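Local coordinates for protein isoaspartyl dipeptidase (Fervidobacterium islandicum, PDB 7CDH) that probably hydrolyses beta-aspartyl (isoaspartyl) dipeptides with a pair of zinc ions, as an M38 metallopeptidase linked to protein repair, at residues Y46-L51 against F354-E359; I2-N7 against D20-H25. All blocks are in the same frame, centred on the assembly; numbering follows the deposited sequence.

Contact 1 of 2, residues Y46-L51 against F354-E359; sequences YDANGL and FILVDE
L356 reaches out from strand 354-358 into a pocket formed by Y46, A48 and L51, and this is the dense part of the contact. Its CD2 branch meets the methyl of A48, with A48 CB 3.9 Å from L356 CD2. L51 crosses the L356 side chain at about a right angle and brings its CD1 to 4.0 Å from L356 CB. Y46 approaches L356 from the opposite direction, its hydroxyl hydrogen-bonded to D377 and S366.

Past L51, which forms an antiparallel non-hydrogen-bonded pair with D358, the fit slackens and water enters. G50 O takes the backbone N-H of E359, with N to O 3.1 Å and a nearly straight 163°, and it also accepts from a water 3.0 Å from G50 O, which donates weakly to D358 OD1 as well, an oxygen already taken by Q360 N. E359 lays its CG beside that same carbonyl, and its OE1 goes off to a salt bridge with K9. G50 sits third in a type II turn, closed by L51 N to A48 O at 3.0 Å; overlapping it, D47 OD1 accepts from N49 N in an Asx turn. A tight turn leading out of one sheet into the next, sealed by a late strand of the chain, belongs to the small beta-sandwich domain built beside the barrel in amidohydrolases.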
ATOM      1  N   TYR A  46      41.328  -3.440 -42.740  1.00 46.11           N
ATOM      2  CA  TYR A  46      41.891  -2.199 -42.148  1.00 49.04           C
ATOM      3  C   TYR A  46      43.392  -2.407 -41.909  1.00 57.26           C
ATOM      4  O   TYR A  46      43.814  -3.404 -41.255  1.00 54.64           O
ATOM      5  CB  TYR A  46      41.092  -1.803 -40.905  1.00 48.31           C
ATOM      6  CG  TYR A  46      41.556  -0.547 -40.216  1.00 43.91           C
ATOM      7  CD1 TYR A  46      41.166   0.702 -40.657  1.00 46.40           C
ATOM      8  CD2 TYR A  46      42.349  -0.606 -39.087  1.00 43.46           C
ATOM      9  CE1 TYR A  46      41.585   1.863 -40.022  1.00 46.43           C
ATOM     10  CE2 TYR A  46      42.773   0.543 -38.438  1.00 44.04           C
ATOM     11  CZ  TYR A  46      42.393   1.789 -38.904  1.00 47.58           C
ATOM     12  OH  TYR A  46      42.822   2.921 -38.254  1.00 50.78           O
ATOM     13  N   ASP A  47      44.178  -1.510 -42.507  1.00 64.23           N
ATOM     14  CA  ASP A  47      45.657  -1.479 -42.430  1.00 61.44           C
ATOM     15  C   ASP A  47      46.024  -0.752 -41.150  1.00 53.94           C
ATOM     16  O   ASP A  47      46.045   0.505 -41.138  1.00 49.44           O
ATOM     17  CB  ASP A  47      46.296  -0.773 -43.631  1.00 69.73           C
ATOM     18  CG  ASP A  47      47.758  -1.146 -43.854  1.00 69.98           C
ATOM     19  OD1 ASP A  47      48.486  -1.311 -42.850  1.00 57.06           O
ATOM     20  OD2 ASP A  47      48.150  -1.293 -45.038  1.00 77.94           O
ATOM     21  N   ALA A  48      46.355  -1.515 -40.123  1.00 50.27           N
ATOM     22  CA  ALA A  48      46.681  -0.949 -38.802  1.00 51.31           C
ATOM     23  C   ALA A  48      48.194  -0.914 -38.612  1.00 52.19           C
ATOM     24  O   ALA A  48      48.615  -0.935 -37.460  1.00 51.81           O
ATOM     25  CB  ALA A  48      45.994  -1.757 -37.735  1.00 56.01           C
ATOM     26  N   ASN A  49      48.982  -0.815 -39.687  1.00 58.28           N
ATOM     27  CA  ASN A  49      50.462  -0.721 -39.573  1.00 56.71           C
ATOM     28  C   ASN A  49      50.789   0.597 -38.863  1.00 52.05           C
ATOM     29  O   ASN A  49      50.158   1.628 -39.189  1.00 57.27           O
ATOM     30  CB  ASN A  49      51.180  -0.869 -40.921  1.00 66.25           C
ATOM     31  CG  ASN A  49      52.659  -0.568 -40.799  1.00 64.90           C
ATOM     32  OD1 ASN A  49      53.415  -1.313 -40.161  1.00 57.48           O
ATOM     33  ND2 ASN A  49      53.052   0.583 -41.319  1.00 60.57           N
ATOM     34  N   GLY A  50      51.700   0.552 -37.889  1.00 48.33           N
ATOM     35  CA  GLY A  50      51.995   1.689 -36.991  1.00 46.70           C
ATOM     36  C   GLY A  50      51.140   1.701 -35.726  1.00 50.66           C
ATOM     37  O   GLY A  50      51.464   2.503 -34.831  1.00 50.29           O
ATOM     38  N   LEU A  51      50.105   0.849 -35.624  1.00 49.29           N
ATOM     39  CA  LEU A  51      49.140   0.842 -34.493  1.00 47.66           C
ATOM     40  C   LEU A  51      49.296  -0.427 -33.640  1.00 46.28           C
ATOM     41  O   LEU A  51      49.617  -1.499 -34.181  1.00 46.34           O
ATOM     42  CB  LEU A  51      47.704   0.975 -35.017  1.00 46.66           C
ATOM     43  CG  LEU A  51      47.442   2.099 -36.024  1.00 46.65           C
ATOM     44  CD1 LEU A  51      45.980   2.126 -36.436  1.00 44.79           C
ATOM     45  CD2 LEU A  51      47.866   3.465 -35.498  1.00 45.95           C
ATOM     46  N   PHE A 354      37.640  -3.403 -29.405  1.00 36.17           N
ATOM     47  CA  PHE A 354      39.089  -3.105 -29.587  1.00 35.23           C
ATOM     48  C   PHE A 354      39.345  -1.603 -29.649  1.00 34.90           C
ATOM     49  O   PHE A 354      38.452  -0.863 -30.057  1.00 37.89           O
ATOM     50  CB  PHE A 354      39.610  -3.592 -30.939  1.00 35.47           C
ATOM     51  CG  PHE A 354      39.184  -4.972 -31.369  1.00 32.04           C
ATOM     52  CD1 PHE A 354      39.379  -6.067 -30.548  1.00 29.25           C
ATOM     53  CD2 PHE A 354      38.643  -5.178 -32.625  1.00 32.82           C
ATOM     54  CE1 PHE A 354      38.965  -7.328 -30.940  1.00 28.75           C
ATOM     55  CE2 PHE A 354      38.264  -6.448 -33.032  1.00 32.26           C
ATOM     56  CZ  PHE A 354      38.430  -7.518 -32.187  1.00 29.24           C
ATOM     57  N   ILE A 355      40.535  -1.165 -29.248  1.00 35.36           N
ATOM     58  CA  ILE A 355      41.036   0.191 -29.601  1.00 38.60           C
ATOM     59  C   ILE A 355      42.344   0.027 -30.382  1.00 40.95           C
ATOM     60  O   ILE A 355      43.087  -0.958 -30.202  1.00 39.52           O
ATOM     61  CB  ILE A 355      41.188   1.116 -28.376  1.00 38.77           C
ATOM     62  CG1 ILE A 355      42.191   0.578 -27.362  1.00 41.68           C
ATOM     63  CG2 ILE A 355      39.840   1.389 -27.737  1.00 39.85           C
ATOM     64  CD1 ILE A 355      42.598   1.572 -26.275  1.00 40.87           C
ATOM     65  N   LEU A 356      42.585   0.961 -31.272  1.00 40.67           N
ATOM     66  CA  LEU A 356      43.831   1.036 -32.049  1.00 38.53           C
ATOM     67  C   LEU A 356      44.553   2.286 -31.583  1.00 37.04           C
ATOM     68  O   LEU A 356      43.972   3.369 -31.619  1.00 40.24           O
ATOM     69  CB  LEU A 356      43.464   1.069 -33.527  1.00 39.14           C
ATOM     70  CG  LEU A 356      43.027  -0.276 -34.096  1.00 42.26           C
ATOM     71  CD1 LEU A 356      42.257  -0.088 -35.384  1.00 44.42           C
ATOM     72  CD2 LEU A 356      44.241  -1.174 -34.331  1.00 47.51           C
ATOM     73  N   VAL A 357      45.757   2.102 -31.081  1.00 39.61           N
ATOM     74  CA  VAL A 357      46.588   3.194 -30.520  1.00 39.39           C
ATOM     75  C   VAL A 357      47.797   3.398 -31.434  1.00 41.69           C
ATOM     76  O   VAL A 357      48.273   2.445 -32.059  1.00 43.23           O
ATOM     77  CB  VAL A 357      46.929   2.782 -29.090  1.00 42.75           C
ATOM     78  CG1 VAL A 357      47.998   3.649 -28.474  1.00 46.21           C
ATOM     79  CG2 VAL A 357      45.658   2.789 -28.261  1.00 45.70           C
ATOM     80  N   ASP A 358      48.231   4.630 -31.595  1.00 52.12           N
ATOM     81  CA  ASP A 358      49.473   4.953 -32.336  1.00 50.31           C
ATOM     82  C   ASP A 358      50.675   4.508 -31.478  1.00 50.00           C
ATOM     83  O   ASP A 358      50.727   4.890 -30.297  1.00 51.86           O
ATOM     84  CB  ASP A 358      49.475   6.441 -32.655  1.00 53.37           C
ATOM     85  CG  ASP A 358      50.629   6.818 -33.545  1.00 56.76           C
ATOM     86  OD1 ASP A 358      51.773   6.914 -33.003  1.00 51.85           O
ATOM     87  OD2 ASP A 358      50.370   6.958 -34.766  1.00 60.61           O
ATOM     88  N   GLU A 359      51.598   3.705 -32.017  1.00 49.31           N
ATOM     89  CA  GLU A 359      52.699   3.105 -31.211  1.00 55.80           C
ATOM     90  C   GLU A 359      53.681   4.192 -30.752  1.00 52.72           C
ATOM     91  O   GLU A 359      54.308   3.988 -29.716  1.00 52.51           O
ATOM     92  CB  GLU A 359      53.391   1.976 -31.969  1.00 65.09           C
ATOM     93  CG  GLU A 359      54.140   2.443 -33.210  1.00 75.62           C
ATOM     94  CD  GLU A 359      54.818   1.345 -34.012  1.00 74.91           C
ATOM     95  OE1 GLU A 359      54.771   0.164 -33.569  1.00 67.94           O
ATOM     96  OE2 GLU A 359      55.407   1.684 -35.066  1.00 81.76           O
TER
HETATM   97  O   HOH W   1      53.300   4.868 -35.165  1.00 70.87           O

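Contact 2 of 2, residues I2-N7 against D20-H25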
ATOM      1  N   ILE A   2      31.886  -9.113 -42.202  1.00 66.19           N
ATOM      2  CA  ILE A   2      33.169  -9.656 -41.684  1.00 58.47           C
ATOM      3  C   ILE A   2      34.279  -8.656 -41.983  1.00 52.86           C
ATOM      4  O   ILE A   2      34.261  -8.101 -43.081  1.00 47.70           O
ATOM      5  CB  ILE A   2      33.436 -11.032 -42.301  1.00 63.21           C
ATOM      6  CG1 ILE A   2      32.574 -12.073 -41.588  1.00 67.08           C
ATOM      7  CG2 ILE A   2      34.917 -11.367 -42.243  1.00 64.11           C
ATOM      8  CD1 ILE A   2      32.658 -13.438 -42.185  1.00 77.52           C
ATOM      9  N   LYS A   3      35.168  -8.403 -41.016  1.00 47.60           N
ATOM     10  CA  LYS A   3      36.283  -7.440 -41.170  1.00 44.97           C
ATOM     11  C   LYS A   3      37.556  -8.112 -40.696  1.00 47.66           C
ATOM     12  O   LYS A   3      37.455  -9.103 -39.922  1.00 51.31           O
ATOM     13  CB  LYS A   3      36.073  -6.163 -40.359  1.00 51.35           C
ATOM     14  CG  LYS A   3      34.712  -5.512 -40.519  1.00 56.55           C
ATOM     15  CD  LYS A   3      34.629  -4.147 -39.859  1.00 60.37           C
ATOM     16  CE  LYS A   3      33.250  -3.511 -39.930  1.00 57.13           C
ATOM     17  NZ  LYS A   3      32.179  -4.521 -39.822  1.00 58.48           N
ATOM     18  N   ILE A   4      38.692  -7.577 -41.146  1.00 50.25           N
ATOM     19  CA  ILE A   4      40.058  -8.064 -40.803  1.00 53.02           C
ATOM     20  C   ILE A   4      40.910  -6.848 -40.512  1.00 47.43           C
ATOM     21  O   ILE A   4      41.008  -6.002 -41.426  1.00 48.48           O
ATOM     22  CB  ILE A   4      40.723  -8.861 -41.945  1.00 63.10           C
ATOM     23  CG1 ILE A   4      39.946 -10.120 -42.324  1.00 64.74           C
ATOM     24  CG2 ILE A   4      42.165  -9.190 -41.585  1.00 67.04           C
ATOM     25  CD1 ILE A   4      39.006  -9.898 -43.469  1.00 66.68           C
ATOM     26  N   ILE A   5      41.578  -6.838 -39.360  1.00 43.84           N
ATOM     27  CA  ILE A   5      42.638  -5.829 -39.049  1.00 50.31           C
ATOM     28  C   ILE A   5      44.007  -6.489 -39.285  1.00 53.29           C
ATOM     29  O   ILE A   5      44.278  -7.596 -38.725  1.00 43.83           O
ATOM     30  CB  ILE A   5      42.472  -5.250 -37.627  1.00 50.50           C
ATOM     31  CG1 ILE A   5      41.169  -4.461 -37.494  1.00 51.77           C
ATOM     32  CG2 ILE A   5      43.663  -4.394 -37.227  1.00 48.96           C
ATOM     33  CD1 ILE A   5      40.696  -4.340 -36.077  1.00 52.64           C
ATOM     34  N   LYS A   6      44.804  -5.860 -40.153  1.00 57.02           N
ATOM     35  CA  LYS A   6      46.120  -6.376 -40.603  1.00 57.32           C
ATOM     36  C   LYS A   6      47.203  -5.480 -40.011  1.00 51.49           C
ATOM     37  O   LYS A   6      46.958  -4.268 -39.908  1.00 55.40           O
ATOM     38  CB  LYS A   6      46.202  -6.409 -42.134  1.00 66.55           C
ATOM     39  CG  LYS A   6      45.446  -7.563 -42.779  1.00 78.07           C
ATOM     40  CD  LYS A   6      45.730  -7.769 -44.261  1.00 87.58           C
ATOM     41  CE  LYS A   6      45.322  -9.147 -44.752  1.00 93.28           C
ATOM     42  NZ  LYS A   6      46.438 -10.119 -44.641  1.00 99.95           N
ATOM     43  N   ASN A   7      48.342  -6.074 -39.635  1.00 50.26           N
ATOM     44  CA  ASN A   7      49.649  -5.374 -39.476  1.00 49.69           C
ATOM     45  C   ASN A   7      49.746  -4.644 -38.142  1.00 47.77           C
ATOM     46  O   ASN A   7      50.624  -3.774 -38.046  1.00 52.54           O
ATOM     47  CB  ASN A   7      49.919  -4.317 -40.559  1.00 47.85           C
ATOM     48  CG  ASN A   7      50.017  -4.899 -41.954  1.00 49.38           C
ATOM     49  OD1 ASN A   7      50.280  -6.094 -42.092  1.00 44.41           O
ATOM     50  ND2 ASN A   7      49.830  -4.060 -42.972  1.00 46.17           N
ATOM     51  N   ASP A  20      46.991 -10.897 -37.138  1.00 48.89           N
ATOM     52  CA  ASP A  20      45.829 -10.440 -37.934  1.00 55.60           C
ATOM     53  C   ASP A  20      44.565 -10.929 -37.214  1.00 50.88           C
ATOM     54  O   ASP A  20      44.593 -12.071 -36.692  1.00 48.99           O
ATOM     55  CB  ASP A  20      45.988 -10.909 -39.382  1.00 56.67           C
ATOM     56  CG  ASP A  20      46.901 -10.010 -40.211  1.00 70.30           C
ATOM     57  OD1 ASP A  20      47.582  -9.101 -39.599  1.00 63.05           O
ATOM     58  OD2 ASP A  20      46.914 -10.197 -41.475  1.00 72.29           O
ATOM     59  N   VAL A  21      43.541 -10.070 -37.150  1.00 48.04           N
ATOM     60  CA  VAL A  21      42.271 -10.326 -36.406  1.00 51.61           C
ATOM     61  C   VAL A  21      41.091 -10.246 -37.370  1.00 46.53           C
ATOM     62  O   VAL A  21      40.923  -9.184 -38.014  1.00 40.49           O
ATOM     63  CB  VAL A  21      42.064  -9.373 -35.213  1.00 52.90           C
ATOM     64  CG1 VAL A  21      40.929  -9.885 -34.352  1.00 55.60           C
ATOM     65  CG2 VAL A  21      43.314  -9.208 -34.355  1.00 54.21           C
ATOM     66  N   ILE A  22      40.351 -11.355 -37.475  1.00 48.59           N
ATOM     67  CA  ILE A  22      39.110 -11.502 -38.291  1.00 54.98           C
ATOM     68  C   ILE A  22      37.920 -11.543 -37.327  1.00 51.56           C
ATOM     69  O   ILE A  22      37.940 -12.392 -36.410  1.00 46.41           O
ATOM     70  CB  ILE A  22      39.168 -12.779 -39.148  1.00 57.16           C
ATOM     71  CG1 ILE A  22      40.494 -12.919 -39.891  1.00 68.11           C
ATOM     72  CG2 ILE A  22      38.002 -12.824 -40.116  1.00 57.28           C
ATOM     73  CD1 ILE A  22      41.047 -14.322 -39.859  1.00 75.78           C
ATOM     74  N   PHE A  23      36.916 -10.690 -37.533  1.00 47.60           N
ATOM     75  CA  PHE A  23      35.760 -10.557 -36.602  1.00 50.76           C
ATOM     76  C   PHE A  23      34.479 -10.169 -37.365  1.00 46.19           C
ATOM     77  O   PHE A  23      34.557  -9.547 -38.437  1.00 39.44           O
ATOM     78  CB  PHE A  23      36.116  -9.559 -35.493  1.00 47.62           C
ATOM     79  CG  PHE A  23      36.513  -8.197 -36.003  1.00 44.59           C
ATOM     80  CD1 PHE A  23      37.812  -7.933 -36.376  1.00 46.88           C
ATOM     81  CD2 PHE A  23      35.586  -7.183 -36.122  1.00 47.22           C
ATOM     82  CE1 PHE A  23      38.172  -6.687 -36.853  1.00 47.98           C
ATOM     83  CE2 PHE A  23      35.942  -5.933 -36.601  1.00 46.25           C
ATOM     84  CZ  PHE A  23      37.236  -5.686 -36.965  1.00 51.44           C
ATOM     85  N   TYR A  24      33.331 -10.606 -36.842  1.00 49.78           N
ATOM     86  CA  TYR A  24      31.973 -10.085 -37.155  1.00 58.59           C
ATOM     87  C   TYR A  24      31.562  -9.175 -35.985  1.00 60.50           C
ATOM     88  O   TYR A  24      31.997  -8.009 -35.944  1.00 61.23           O
ATOM     89  CB  TYR A  24      31.010 -11.261 -37.363  1.00 64.45           C
ATOM     90  CG  TYR A  24      29.748 -10.977 -38.141  1.00 67.25           C
ATOM     91  CD1 TYR A  24      29.213  -9.706 -38.261  1.00 69.64           C
ATOM     92  CD2 TYR A  24      29.072 -12.015 -38.763  1.00 69.65           C
ATOM     93  CE1 TYR A  24      28.068  -9.474 -39.011  1.00 74.99           C
ATOM     94  CE2 TYR A  24      27.929 -11.799 -39.516  1.00 69.51           C
ATOM     95  CZ  TYR A  24      27.421 -10.523 -39.645  1.00 71.27           C
ATOM     96  OH  TYR A  24      26.303 -10.328 -40.409  1.00 67.86           O
ATOM     97  N   HIS A  25      30.749  -9.709 -35.070  1.00 57.01           N
ATOM     98  CA  HIS A  25      30.392  -9.142 -33.749  1.00 57.42           C
ATOM     99  C   HIS A  25      31.302  -9.793 -32.717  1.00 52.95           C
ATOM    100  O   HIS A  25      31.637  -9.139 -31.721  1.00 46.75           O
ATOM    101  CB  HIS A  25      28.908  -9.414 -33.426  1.00 69.13           C
ATOM    102  CG  HIS A  25      27.943  -8.702 -34.328  1.00 90.01           C
ATOM    103  ND1 HIS A  25      27.303  -7.522 -33.958  1.00103.52           N
ATOM    104  CD2 HIS A  25      27.500  -8.989 -35.575  1.00 96.75           C
ATOM    105  CE1 HIS A  25      26.512  -7.123 -34.936  1.00103.61           C
ATOM    106  NE2 HIS A  25      26.614  -8.005 -35.941  1.00100.37           N
TER
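V21 O is gripped by two neighbours in strand 2-6: I5 N donates to it at 2.8 Å, and the CA-H of I4 adds a softer contact, I4 CA lying 3.1 Å from V21 O. V21 N returns a bond to I5 O, and K3 and F23 make a second reciprocal pair further along. Strands 2-6 and 20-23 thus run antiparallel at 168° as central neighbours in the mixed four-stranded sheet of the small beta domain flanking the amidohydrolase barrel, with strand 43-47 bonded to the far edge of 2-6.

On one face, I4 and I22 lie side by side, their CG1 atoms 3.7 Å apart. On the other, F23 has its CG between the backbone N and the carbonyl carbon (chi1 57°), which swings the ring back over strand 2-6. K3 CB then sits above a ring face, 4.0 Å from the F23 centroid, a CH-pi contact, while I5 CG1 lies at the ring edge and F354 packs edge-to-face with the same ring. Near the corner at N7, the D20 carboxylate splits its work: OD2 takes a salt bridge from K6 NZ at 3.2 Å, and OD1 accepts from N7 N at 3.1 Å. With an alanine at D20, the K6 ammonium would probably lose its counter-charge and the N7 amide its acceptor just where the chain bends. At the opposite end, I2 and Y24 pack on I28 of the second subunit.

Overall arrangement
Both contacts are largely buried and lie in the small beta domain, their centres about 12 Å apart, but they hold it differently. Contact 2 is strand pairing inside one sheet, a ladder of backbone bonds with apolar side chains on both faces and an ion pair at one end. Contact 1 has a single direct backbone bond and joins two sheets, leaning on leucine packing and, at its wetter margin, a water. They meet through strand 43-47, whose Y46, with A48 just beyond it, bonds to K6 of strand 2-6, and through the F23 and F354 rings. Contact 2 alone also borders the second subunit.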